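PDB 4OZU: coronin, which probably binds actin filaments, relocalizes to the posterior pole of the invasive parasite and contributes to invasion and egress. Local coordinates for residues 219-223 and 234-238; 244-248 and 260-265; 55-60 and 72-78; 28-32 and 336-340; 325-329 and 390-394. All coordinates share one frame; numbering follows the deposited sequence.

Interaction 1 (219-223 and 234-238); sequences CKCTW and VFTTG
In one blade of the seven-bladed WD40 propeller that this part of coronin forms, K220-W223 and V234-G238 lie antiparallel as a beta hairpin, K220 facing T237 and T222 facing F235 across two hydrogen-bonded pairs. Each of these pairs closes with two N-H...O bonds; the shortest, from F235 N to T222 O, is 2.8 Å. At the non-hydrogen-bonded pairs C221-T236 and W223-V234 the CA atoms draw closer, and C221 CA sits 3.2 Å from F235 O in a CA-H...O contact.

V234 suits its place by branching at CB. With CG1 anti to the backbone N (chi1 174°), that methyl rests 3.5 Å from T222 O, while CG2 stands over the six-membered ring of W223, 3.4 Å from its centroid and 9° off the normal, a CH-pi contact. The rim of the indole is tied elsewhere, NE1 donating to K179 O. On the same face the small C221 presses its CB against T236 CG2, 3.9 Å away. That methyl points across the hairpin while T236 OG1 bonds to H213 NE2 and W250 NE1, an arrangement like the buried His-Ser/Thr-Trp network characteristic of WD40 blades.

The other face carries K220, T222, F235 and T237. K220 CB lies 3.6 Å from T237 OG1. Beyond CG the lysine chain bends (chi2 -79°) and leaves the hairpin, carrying buried NZ to a salt bridge with E35 and to hydrogen bonds with L176 O and Y272 OH, while T237 OG1 bonds to L271 O.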
# COMPACT_ATOMS: atom_id res chain seq x y z
N CYS A 219 -7.41 13.99 0.61
CA CYS A 219 -7.63 13.07 -0.50
C CYS A 219 -6.52 12.03 -0.54
O CYS A 219 -5.38 12.31 -0.16
CB CYS A 219 -7.68 13.83 -1.83
SG CYS A 219 -8.89 15.15 -1.88
N LYS A 220 -6.85 10.82 -0.99
CA LYS A 220 -5.87 9.74 -1.08
C LYS A 220 -6.06 9.08 -2.44
O LYS A 220 -7.17 9.05 -2.95
CB LYS A 220 -6.07 8.72 0.04
CG LYS A 220 -5.97 9.28 1.45
CD LYS A 220 -4.52 9.48 1.88
CE LYS A 220 -4.44 10.10 3.27
NZ LYS A 220 -3.04 10.25 3.77
N CYS A 221 -4.99 8.54 -3.01
CA CYS A 221 -5.11 7.89 -4.30
C CYS A 221 -4.41 6.54 -4.34
O CYS A 221 -3.61 6.20 -3.47
CB CYS A 221 -4.55 8.78 -5.42
SG CYS A 221 -2.72 8.85 -5.50
N THR A 222 -4.77 5.77 -5.36
CA THR A 222 -4.00 4.61 -5.76
C THR A 222 -4.31 4.34 -7.23
O THR A 222 -5.30 4.84 -7.76
CB THR A 222 -4.32 3.38 -4.90
OG1 THR A 222 -3.32 2.38 -5.10
CG2 THR A 222 -5.69 2.82 -5.24
N TRP A 223 -3.46 3.57 -7.89
CA TRP A 223 -3.68 3.24 -9.29
C TRP A 223 -4.61 2.04 -9.40
O TRP A 223 -4.61 1.17 -8.53
CB TRP A 223 -2.36 2.94 -9.99
CG TRP A 223 -1.57 4.16 -10.23
CD1 TRP A 223 -0.77 4.80 -9.33
CD2 TRP A 223 -1.48 4.90 -11.45
NE1 TRP A 223 -0.18 5.90 -9.92
CE2 TRP A 223 -0.61 5.99 -11.22
CE3 TRP A 223 -2.05 4.76 -12.72
CZ2 TRP A 223 -0.29 6.92 -12.20
CZ3 TRP A 223 -1.74 5.69 -13.70
CH2 TRP A 223 -0.87 6.75 -13.43
N VAL A 234 -6.65 5.94 -12.42
CA VAL A 234 -6.30 6.23 -11.04
C VAL A 234 -7.58 6.39 -10.24
O VAL A 234 -8.59 6.86 -10.77
CB VAL A 234 -5.46 7.52 -10.91
CG1 VAL A 234 -5.24 7.90 -9.44
CG2 VAL A 234 -4.14 7.36 -11.61
N PHE A 235 -7.54 5.98 -8.98
CA PHE A 235 -8.69 6.03 -8.07
C PHE A 235 -8.41 6.99 -6.93
O PHE A 235 -7.33 6.92 -6.35
CB PHE A 235 -8.98 4.64 -7.51
CG PHE A 235 -10.16 4.58 -6.57
CD1 PHE A 235 -11.45 4.53 -7.06
CD2 PHE A 235 -9.98 4.56 -5.19
CE1 PHE A 235 -12.54 4.46 -6.21
CE2 PHE A 235 -11.06 4.50 -4.33
CZ PHE A 235 -12.34 4.44 -4.84
N THR A 236 -9.35 7.87 -6.60
CA THR A 236 -9.19 8.75 -5.44
C THR A 236 -10.34 8.63 -4.47
O THR A 236 -11.47 8.33 -4.87
CB THR A 236 -9.06 10.24 -5.83
OG1 THR A 236 -10.23 10.66 -6.54
CG2 THR A 236 -7.83 10.48 -6.68
N THR A 237 -10.03 8.85 -3.20
CA THR A 237 -11.02 9.11 -2.16
C THR A 237 -10.84 10.52 -1.68
O THR A 237 -9.74 11.07 -1.77
CB THR A 237 -10.88 8.18 -0.95
OG1 THR A 237 -9.64 8.46 -0.29
CG2 THR A 237 -10.92 6.72 -1.37
N GLY A 238 -11.89 11.11 -1.15
CA GLY A 238 -11.80 12.45 -0.64
C GLY A 238 -13.13 12.88 -0.08
O GLY A 238 -13.98 12.05 0.27

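Interaction 2 (244-248 and 260-265); sequences EREMA and YHAEID
M247 and I264 fit together at right angles on one side of the antiparallel strands 245-248 and 260-265: the I264 CD1 methyl nestles 3.9 Å from M247 CB. In the conformer given, the extended methionine chain carries CE on to the small A262, with CE 4.1 Å from A262 CB, and past it to the edge of the Y260 ring. The terminal methyl thus fills the hollow above an alanine, while SD lies against I264.

On the other side, H261 leans back over its partner strand. M247 O sits over one face of the imidazole, and NE2 donates to E246 OE2 at 3.0 Å. The ring stands nearly perpendicular to the carboxylate (88°), meeting this oxygen from above its plane; H213 ND1 also binds OE2.

At the far end R245 grips D265 side-on, with NE to OD1 at 2.7 Å and NH2 to OD2 at 3.0 Å. The two flat groups are nearly coplanar, and NH1 goes on to D289. Two donors share R245 O: I264 N at 2.7 Å and D265 N at 3.3 Å, both from the same face of its plane. One residue facing two is a classic beta bulge, here in the outermost strand of a WD40 propeller blade.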
# COMPACT_ATOMS: atom_id res chain seq x y z
N GLU A 244 -18.90 15.13 2.89
CA GLU A 244 -19.23 13.72 2.79
C GLU A 244 -18.07 12.97 2.14
O GLU A 244 -17.34 13.56 1.35
CB GLU A 244 -20.53 13.50 1.99
CG GLU A 244 -20.44 13.72 0.48
CD GLU A 244 -20.67 15.17 0.07
OE1 GLU A 244 -20.13 16.08 0.73
OE2 GLU A 244 -21.41 15.39 -0.92
N ARG A 245 -17.89 11.70 2.47
CA ARG A 245 -16.82 10.92 1.86
C ARG A 245 -17.26 10.39 0.50
O ARG A 245 -18.37 9.89 0.34
CB ARG A 245 -16.38 9.77 2.78
CG ARG A 245 -15.89 10.27 4.14
CD ARG A 245 -15.03 9.26 4.90
NE ARG A 245 -15.78 8.08 5.31
CZ ARG A 245 -15.34 7.19 6.19
NH1 ARG A 245 -14.15 7.34 6.76
NH2 ARG A 245 -16.09 6.14 6.50
N GLU A 246 -16.38 10.53 -0.48
CA GLU A 246 -16.70 10.17 -1.85
C GLU A 246 -15.48 9.63 -2.57
O GLU A 246 -14.38 9.64 -2.04
CB GLU A 246 -17.26 11.39 -2.60
CG GLU A 246 -16.32 12.58 -2.56
CD GLU A 246 -16.88 13.78 -3.28
OE1 GLU A 246 -18.11 14.02 -3.19
OE2 GLU A 246 -16.10 14.49 -3.95
N MET A 247 -15.68 9.18 -3.81
CA MET A 247 -14.59 8.60 -4.57
C MET A 247 -14.74 8.92 -6.04
O MET A 247 -15.82 9.29 -6.50
CB MET A 247 -14.55 7.09 -4.38
CG MET A 247 -15.84 6.41 -4.79
SD MET A 247 -15.86 4.65 -4.39
CE MET A 247 -17.57 4.25 -4.75
N ALA A 248 -13.65 8.76 -6.78
CA ALA A 248 -13.64 9.03 -8.20
C ALA A 248 -12.64 8.14 -8.92
O ALA A 248 -11.62 7.75 -8.36
CB ALA A 248 -13.33 10.49 -8.47
N TYR A 260 -15.89 8.30 -13.39
CA TYR A 260 -16.92 7.85 -12.48
C TYR A 260 -16.74 8.57 -11.14
O TYR A 260 -15.61 8.79 -10.69
CB TYR A 260 -16.84 6.33 -12.31
CG TYR A 260 -17.80 5.77 -11.28
CD1 TYR A 260 -19.14 5.59 -11.57
CD2 TYR A 260 -17.35 5.42 -10.01
CE1 TYR A 260 -20.01 5.08 -10.62
CE2 TYR A 260 -18.21 4.91 -9.06
CZ TYR A 260 -19.54 4.74 -9.37
OH TYR A 260 -20.39 4.23 -8.42
N HIS A 261 -17.85 8.96 -10.52
CA HIS A 261 -17.81 9.65 -9.22
C HIS A 261 -19.00 9.19 -8.39
O HIS A 261 -20.11 9.10 -8.91
CB HIS A 261 -17.83 11.17 -9.41
CG HIS A 261 -17.74 11.95 -8.13
ND1 HIS A 261 -18.84 12.20 -7.34
CD2 HIS A 261 -16.69 12.54 -7.52
CE1 HIS A 261 -18.47 12.91 -6.29
NE2 HIS A 261 -17.17 13.13 -6.38
N ALA A 262 -18.77 8.91 -7.11
CA ALA A 262 -19.86 8.48 -6.24
C ALA A 262 -19.60 8.82 -4.78
O ALA A 262 -18.45 8.81 -4.32
CB ALA A 262 -20.09 6.99 -6.39
N GLU A 263 -20.68 9.10 -4.06
CA GLU A 263 -20.63 9.26 -2.61
C GLU A 263 -20.42 7.90 -1.95
O GLU A 263 -20.91 6.88 -2.45
CB GLU A 263 -21.91 9.93 -2.11
CG GLU A 263 -21.93 10.25 -0.62
CD GLU A 263 -23.18 11.00 -0.19
OE1 GLU A 263 -23.84 11.60 -1.07
OE2 GLU A 263 -23.50 10.99 1.01
N ILE A 264 -19.68 7.88 -0.85
CA ILE A 264 -19.48 6.65 -0.08
C ILE A 264 -20.33 6.67 1.19
O ILE A 264 -21.17 5.81 1.38
CB ILE A 264 -18.01 6.44 0.31
CG1 ILE A 264 -17.14 6.27 -0.93
CG2 ILE A 264 -17.85 5.20 1.19
CD1 ILE A 264 -15.65 6.41 -0.66
N ASP A 265 -20.08 7.66 2.05
CA ASP A 265 -20.83 7.80 3.30
C ASP A 265 -20.54 9.15 3.97
O ASP A 265 -19.95 10.04 3.34
CB ASP A 265 -20.52 6.65 4.26
CG ASP A 265 -19.04 6.57 4.64
OD1 ASP A 265 -18.34 7.60 4.60
OD2 ASP A 265 -18.58 5.46 5.00

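Interaction 3 (55-60 and 72-78); sequences GGVLGI and VAKIKGH
H78 reaches back over G56, and its imidazole can be followed outward atom by atom. CB packs 3.4 Å from G56 O, CG stays close to the same oxygen, ND1 donates to it at 2.9 Å, and CE1 is still 4.0 Å from G56 O. The donor stands well above the carbonyl plane (59° out of it). The ring comes this way because CG is anti to the carbonyl carbon, with chi1 at -43°. At the tip, NE2 bonds to T97 OG1, and the ring also meets that of W107; both ring nitrogens thus have partners. G56 O is gripped a second time by a water at 2.7 Å, which also donates to H78 O. The bare CA of G55 comes against H78 O as well. G77, with its positive phi of 78°, makes the turn into the histidine; such a Gly-His pair is a hallmark of WD40 repeats.

Farther along, the strands pair antiparallel, L58 with I75 and I60 with A73, each by two backbone bonds. L58 and I75 lie side by side on one face, CB to CB at 3.9 Å. Through its extended CG1-CD1 branch I75 also reaches I60, CD1 lying 3.7 Å from I60 CG1. On the other face, glycine at 59 lets V72 CG1 settle 3.5 Å from G59 CA, and K74 makes a cation-pi contact with W50.

Strand 58-62 is flanked by 45-49 on its other edge, and 73-75 by 118-119. Over the L58 and I75 side lies strand 94-99 of the neighbouring sheet, whose L95 touches both.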
# COMPACT_ATOMS: atom_id res chain seq x y z
N GLY A 55 13.49 7.63 19.42
CA GLY A 55 13.54 7.28 18.01
C GLY A 55 12.56 6.18 17.64
O GLY A 55 12.26 5.29 18.43
N GLY A 56 12.07 6.23 16.41
CA GLY A 56 11.12 5.25 15.94
C GLY A 56 11.72 3.87 15.88
O GLY A 56 12.88 3.69 15.50
N VAL A 57 10.93 2.88 16.28
CA VAL A 57 11.34 1.49 16.22
C VAL A 57 10.27 0.71 15.50
O VAL A 57 9.08 0.91 15.73
CB VAL A 57 11.56 0.89 17.63
CG1 VAL A 57 11.91 -0.59 17.54
CG2 VAL A 57 12.66 1.64 18.34
N LEU A 58 10.72 -0.17 14.61
CA LEU A 58 9.85 -1.07 13.89
C LEU A 58 9.93 -2.45 14.51
O LEU A 58 11.02 -2.99 14.70
CB LEU A 58 10.28 -1.12 12.42
CG LEU A 58 9.25 -1.42 11.34
CD1 LEU A 58 8.10 -0.42 11.35
CD2 LEU A 58 9.96 -1.40 10.00
N GLY A 59 8.78 -3.01 14.86
CA GLY A 59 8.70 -4.41 15.25
C GLY A 59 8.57 -5.25 13.99
O GLY A 59 7.81 -4.89 13.09
N ILE A 60 9.33 -6.34 13.92
CA ILE A 60 9.28 -7.25 12.79
C ILE A 60 8.84 -8.63 13.27
O ILE A 60 9.55 -9.31 14.02
CB ILE A 60 10.64 -7.35 12.06
CG1 ILE A 60 11.06 -5.98 11.50
CG2 ILE A 60 10.59 -8.37 10.93
CD1 ILE A 60 10.13 -5.42 10.44
N VAL A 72 9.49 -10.67 18.37
CA VAL A 72 9.54 -9.38 17.70
C VAL A 72 10.99 -8.93 17.56
O VAL A 72 11.64 -8.57 18.54
CB VAL A 72 8.75 -8.30 18.46
CG1 VAL A 72 8.74 -6.99 17.68
CG2 VAL A 72 7.33 -8.77 18.72
N ALA A 73 11.50 -8.99 16.33
CA ALA A 73 12.80 -8.41 16.01
C ALA A 73 12.63 -6.89 15.96
O ALA A 73 11.51 -6.40 15.82
CB ALA A 73 13.32 -8.96 14.70
N LYS A 74 13.74 -6.16 16.08
CA LYS A 74 13.67 -4.70 16.16
C LYS A 74 14.53 -4.01 15.12
O LYS A 74 15.68 -4.37 14.88
CB LYS A 74 14.12 -4.23 17.54
CG LYS A 74 13.40 -4.88 18.70
CD LYS A 74 11.94 -4.48 18.75
CE LYS A 74 11.28 -5.06 19.99
NZ LYS A 74 9.85 -4.70 20.07
N ILE A 75 13.95 -2.98 14.50
CA ILE A 75 14.69 -2.09 13.62
C ILE A 75 14.70 -0.71 14.25
O ILE A 75 13.64 -0.12 14.47
CB ILE A 75 14.07 -2.06 12.20
CG1 ILE A 75 14.16 -3.45 11.56
CG2 ILE A 75 14.77 -1.02 11.32
CD1 ILE A 75 13.56 -3.54 10.17
N LYS A 76 15.89 -0.20 14.55
CA LYS A 76 16.04 1.11 15.21
C LYS A 76 16.56 2.15 14.20
O LYS A 76 15.95 2.35 13.16
CB LYS A 76 16.96 0.98 16.42
CG LYS A 76 16.46 -0.02 17.46
CD LYS A 76 17.30 -0.01 18.72
CE LYS A 76 16.79 -1.01 19.75
NZ LYS A 76 15.43 -0.69 20.23
N GLY A 77 17.67 2.82 14.51
CA GLY A 77 18.27 3.75 13.56
C GLY A 77 17.56 5.10 13.48
O GLY A 77 18.21 6.15 13.50
N HIS A 78 16.23 5.06 13.37
CA HIS A 78 15.43 6.29 13.30
C HIS A 78 15.65 7.17 14.52
O HIS A 78 15.83 6.66 15.63
CB HIS A 78 13.94 5.95 13.19
CG HIS A 78 13.64 4.84 12.23
ND1 HIS A 78 13.48 3.53 12.64
CD2 HIS A 78 13.47 4.84 10.89
CE1 HIS A 78 13.22 2.77 11.59
NE2 HIS A 78 13.21 3.54 10.51
O HOH W 1 15.19 4.07 16.79

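Interaction 4 (28-32 and 336-340); sequences RLSTK and LKQEN
L29 and Q338 slide past each other in opposite directions, so that each lies along the other's length. L29 CB is 3.4 Å from Q338 NE2, while L29 CD1, farther out, comes back to 3.7 Å from Q338 CG. The leucine thus offers an apolar flank to the glutamine stem and shelters its amide.

Reach decides what the amide does. Q338 is stretched, its CG anti to the backbone N (chi1 177°) and the chain straight beyond, which carries the terminal group to the loop 28-32. There NE2 donates to S30 O at 2.8 Å, in a nearly straight bond (168°). The acceptor lies in the amide plane, although seen from S30 the donor stands above the carbonyl plane. The second N-H goes to N340 O, 2.9 Å from NE2, this time in that carbonyl's plane. OE1 in turn accepts from N316 ND2, so three bonds fix the rotation of the buried amide, a role suited to a group that has two N-H donors and an acceptor.

T31 crosses the glutamine at about a right angle, its CG2 methyl 3.6 Å from N340 O. S30 points away and shapes the loop instead: its OG accepts from K32 N in an ST turn.

The loop follows strand 16-25 and leads to the neighbouring sheet. L29 bonds by its backbone to G341 and touches L344 of strand 343-350, next to 331-339, whereas S30 bonds to P49 of strand 45-49; the contact therefore bridges two adjacent propeller sheets.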
# COMPACT_ATOMS: atom_id res chain seq x y z
N ARG A 28 3.31 -4.32 21.67
CA ARG A 28 3.39 -2.94 22.14
C ARG A 28 3.48 -2.01 20.94
O ARG A 28 4.57 -1.61 20.54
CB ARG A 28 4.60 -2.75 23.06
CG ARG A 28 4.43 -3.30 24.47
CD ARG A 28 3.70 -2.32 25.37
NE ARG A 28 4.35 -1.02 25.41
CZ ARG A 28 5.34 -0.68 26.25
NH1 ARG A 28 5.81 -1.56 27.13
NH2 ARG A 28 5.86 0.54 26.20
N LEU A 29 2.33 -1.69 20.36
CA LEU A 29 2.29 -0.99 19.08
C LEU A 29 2.04 0.51 19.22
O LEU A 29 1.36 0.96 20.14
CB LEU A 29 1.20 -1.60 18.20
CG LEU A 29 1.38 -3.09 17.91
CD1 LEU A 29 0.16 -3.64 17.20
CD2 LEU A 29 2.64 -3.32 17.08
N SER A 30 2.60 1.26 18.28
CA SER A 30 2.37 2.70 18.21
C SER A 30 0.94 3.00 17.79
O SER A 30 0.34 2.26 17.00
CB SER A 30 3.35 3.35 17.24
OG SER A 30 2.96 4.67 16.94
N THR A 31 0.40 4.09 18.32
CA THR A 31 -0.91 4.59 17.91
C THR A 31 -0.80 6.05 17.47
O THR A 31 -1.80 6.78 17.43
CB THR A 31 -1.94 4.46 19.05
OG1 THR A 31 -1.45 5.14 20.21
CG2 THR A 31 -2.18 3.00 19.38
N LYS A 32 0.42 6.47 17.13
CA LYS A 32 0.66 7.83 16.64
C LYS A 32 -0.00 8.05 15.28
O LYS A 32 -0.15 7.11 14.49
CB LYS A 32 2.16 8.09 16.53
CG LYS A 32 2.87 8.19 17.87
CD LYS A 32 4.36 8.43 17.69
CE LYS A 32 5.02 8.84 19.00
NZ LYS A 32 6.43 9.29 18.80
N LEU A 336 -4.44 -6.99 7.88
CA LEU A 336 -3.94 -7.05 9.24
C LEU A 336 -4.37 -5.75 9.89
O LEU A 336 -3.93 -4.67 9.48
CB LEU A 336 -2.43 -7.23 9.29
CG LEU A 336 -1.93 -8.49 8.58
CD1 LEU A 336 -0.41 -8.52 8.48
CD2 LEU A 336 -2.44 -9.72 9.31
N LYS A 337 -5.26 -5.86 10.87
CA LYS A 337 -5.89 -4.72 11.52
C LYS A 337 -5.33 -4.51 12.92
O LYS A 337 -5.52 -5.37 13.77
CB LYS A 337 -7.40 -4.95 11.58
CG LYS A 337 -8.20 -3.88 12.31
CD LYS A 337 -9.59 -4.38 12.65
CE LYS A 337 -10.32 -3.42 13.57
NZ LYS A 337 -11.37 -4.13 14.35
N GLN A 338 -4.66 -3.40 13.19
CA GLN A 338 -4.24 -3.10 14.56
C GLN A 338 -5.44 -2.67 15.38
O GLN A 338 -6.16 -1.74 15.01
CB GLN A 338 -3.16 -2.02 14.61
CG GLN A 338 -2.73 -1.62 16.02
CD GLN A 338 -1.58 -0.63 16.02
OE1 GLN A 338 -0.80 -0.57 15.05
NE2 GLN A 338 -1.46 0.16 17.08
N GLU A 339 -5.64 -3.35 16.51
CA GLU A 339 -6.67 -2.98 17.47
C GLU A 339 -5.98 -2.49 18.73
O GLU A 339 -5.16 -3.19 19.32
CB GLU A 339 -7.58 -4.18 17.76
CG GLU A 339 -8.34 -4.65 16.54
CD GLU A 339 -9.34 -5.74 16.85
OE1 GLU A 339 -9.12 -6.50 17.82
OE2 GLU A 339 -10.34 -5.85 16.11
N ASN A 340 -6.32 -1.26 19.13
CA ASN A 340 -5.66 -0.58 20.24
C ASN A 340 -4.15 -0.56 20.04
O ASN A 340 -3.68 -0.25 18.95
CB ASN A 340 -6.05 -1.24 21.56
CG ASN A 340 -7.55 -1.30 21.74
OD1 ASN A 340 -8.22 -0.27 21.80
ND2 ASN A 340 -8.10 -2.51 21.79

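Interaction 5 (325-329 and 390-394); sequences VDQMR and RSVKP
Q327 NE2 donates to V392 O at 3.0 Å, joining the head of a short 3-10 turn, 327-329, to the C-terminal tail of this WD40 domain construct. The bond is fairly straight at the hydrogen (163°), and V392 O lies in the plane of the glutamine amide. Seen from the acceptor, however, the donor sits above the carbonyl plane, 67° out of it.

A glutamine suits this place because its extended chain spans the gap between two segments without regular pairing, and its amide can turn one end to each neighbour. While NE2 holds the carbonyl, OE1 faces carbon: K393 CA is 3.3 Å away, and V392 CG1 is close as well. V392, whose side chain points toward the turn, also packs on L323, and Q327 touches Y364.

D326, just before the turn, braces it: R329 N bonds back to D326 O at 3.1 Å, and R329 NE forms a salt bridge with D326 OD2.

The last residue, P394, is poorly ordered, so its contacts are less certain than those of V392. As modelled, its ring crosses the M328 side chain at about a right angle, with M328 SD 3.5 Å from P394 CG.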
# COMPACT_ATOMS: atom_id res chain seq x y z
N VAL A 325 -1.60 -15.35 0.14
CA VAL A 325 -2.96 -15.76 0.54
C VAL A 325 -3.11 -17.28 0.56
O VAL A 325 -2.36 -18.01 -0.10
CB VAL A 325 -4.06 -15.16 -0.38
CG1 VAL A 325 -3.96 -13.63 -0.41
CG2 VAL A 325 -4.03 -15.76 -1.78
N ASP A 326 -4.09 -17.74 1.32
CA ASP A 326 -4.37 -19.15 1.50
C ASP A 326 -5.36 -19.61 0.43
O ASP A 326 -6.57 -19.43 0.55
CB ASP A 326 -4.93 -19.40 2.91
CG ASP A 326 -5.01 -20.87 3.26
OD1 ASP A 326 -5.05 -21.71 2.34
OD2 ASP A 326 -5.04 -21.18 4.47
N GLN A 327 -4.82 -20.21 -0.63
CA GLN A 327 -5.61 -20.54 -1.80
C GLN A 327 -6.65 -21.62 -1.52
O GLN A 327 -7.73 -21.61 -2.11
CB GLN A 327 -4.70 -20.98 -2.94
CG GLN A 327 -3.90 -19.83 -3.55
CD GLN A 327 -3.11 -20.26 -4.77
OE1 GLN A 327 -2.34 -21.23 -4.71
NE2 GLN A 327 -3.30 -19.56 -5.88
N MET A 328 -6.33 -22.54 -0.62
CA MET A 328 -7.25 -23.63 -0.32
C MET A 328 -8.47 -23.15 0.46
O MET A 328 -9.46 -23.88 0.58
CB MET A 328 -6.53 -24.74 0.44
CG MET A 328 -5.55 -25.51 -0.42
SD MET A 328 -6.30 -26.17 -1.93
CE MET A 328 -7.56 -27.25 -1.25
N ARG A 329 -8.42 -21.93 0.98
CA ARG A 329 -9.54 -21.34 1.70
C ARG A 329 -10.33 -20.36 0.85
O ARG A 329 -11.26 -19.72 1.33
CB ARG A 329 -9.05 -20.65 2.97
CG ARG A 329 -8.52 -21.62 4.02
CD ARG A 329 -8.48 -20.98 5.39
NE ARG A 329 -7.59 -19.82 5.42
CZ ARG A 329 -7.92 -18.61 5.87
NH1 ARG A 329 -9.13 -18.35 6.35
NH2 ARG A 329 -7.01 -17.64 5.84
N ARG A 390 3.24 -14.88 -11.79
CA ARG A 390 3.35 -16.30 -11.49
C ARG A 390 1.98 -16.86 -11.19
O ARG A 390 1.25 -16.31 -10.37
CB ARG A 390 4.29 -16.54 -10.31
CG ARG A 390 4.45 -18.02 -9.94
CD ARG A 390 5.31 -18.20 -8.70
NE ARG A 390 6.73 -17.99 -8.97
CZ ARG A 390 7.55 -18.93 -9.43
NH1 ARG A 390 7.10 -20.15 -9.70
NH2 ARG A 390 8.83 -18.65 -9.64
N SER A 391 1.62 -17.93 -11.88
CA SER A 391 0.41 -18.68 -11.55
C SER A 391 0.72 -19.60 -10.39
O SER A 391 1.43 -20.60 -10.54
CB SER A 391 -0.10 -19.47 -12.76
OG SER A 391 -0.92 -18.67 -13.59
N VAL A 392 0.19 -19.25 -9.22
CA VAL A 392 0.44 -19.98 -7.99
C VAL A 392 -0.61 -21.05 -7.83
O VAL A 392 -1.79 -20.82 -8.12
CB VAL A 392 0.41 -19.05 -6.76
CG1 VAL A 392 0.78 -19.80 -5.50
CG2 VAL A 392 1.34 -17.88 -6.97
N LYS A 393 -0.20 -22.22 -7.36
CA LYS A 393 -1.14 -23.27 -7.04
C LYS A 393 -0.69 -23.98 -5.76
O LYS A 393 0.50 -24.02 -5.46
CB LYS A 393 -1.27 -24.25 -8.21
CG LYS A 393 -1.92 -23.61 -9.43
CD LYS A 393 -2.00 -24.54 -10.63
CE LYS A 393 -2.56 -23.81 -11.84
NZ LYS A 393 -3.91 -23.23 -11.59
N PRO A 394 -1.66 -24.50 -4.99
CA PRO A 394 -1.32 -25.17 -3.73
C PRO A 394 -0.76 -26.57 -3.95
O PRO A 394 -0.13 -27.15 -3.06
CB PRO A 394 -2.66 -25.22 -2.99
CG PRO A 394 -3.68 -25.25 -4.08
CD PRO A 394 -3.11 -24.44 -5.21
OXT PRO A 394 -0.92 -27.15 -5.02

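Overall arrangement
Interactions 1 and 2 share one four-stranded blade: strands 233-239 and 245-251 are neighbours in it, so the two touch, and the step outward from the first to the second runs from fully buried to partly exposed. Interaction 3 is likewise buried pairing, in another sheet across the propeller, its centre about 37 Å from that of interaction 2. These three rest on repeated backbone bonds; interaction 2 adds a salt bridge and a His-carboxylate bond, 1 and 3 mostly apolar contacts. By contrast, interactions 4 and 5 each depend on one glutamine amide donating to a loop carbonyl, and bury far less surface. Interaction 4, partly buried, links adjacent sheets near interaction 3; interaction 5 lies at the surface.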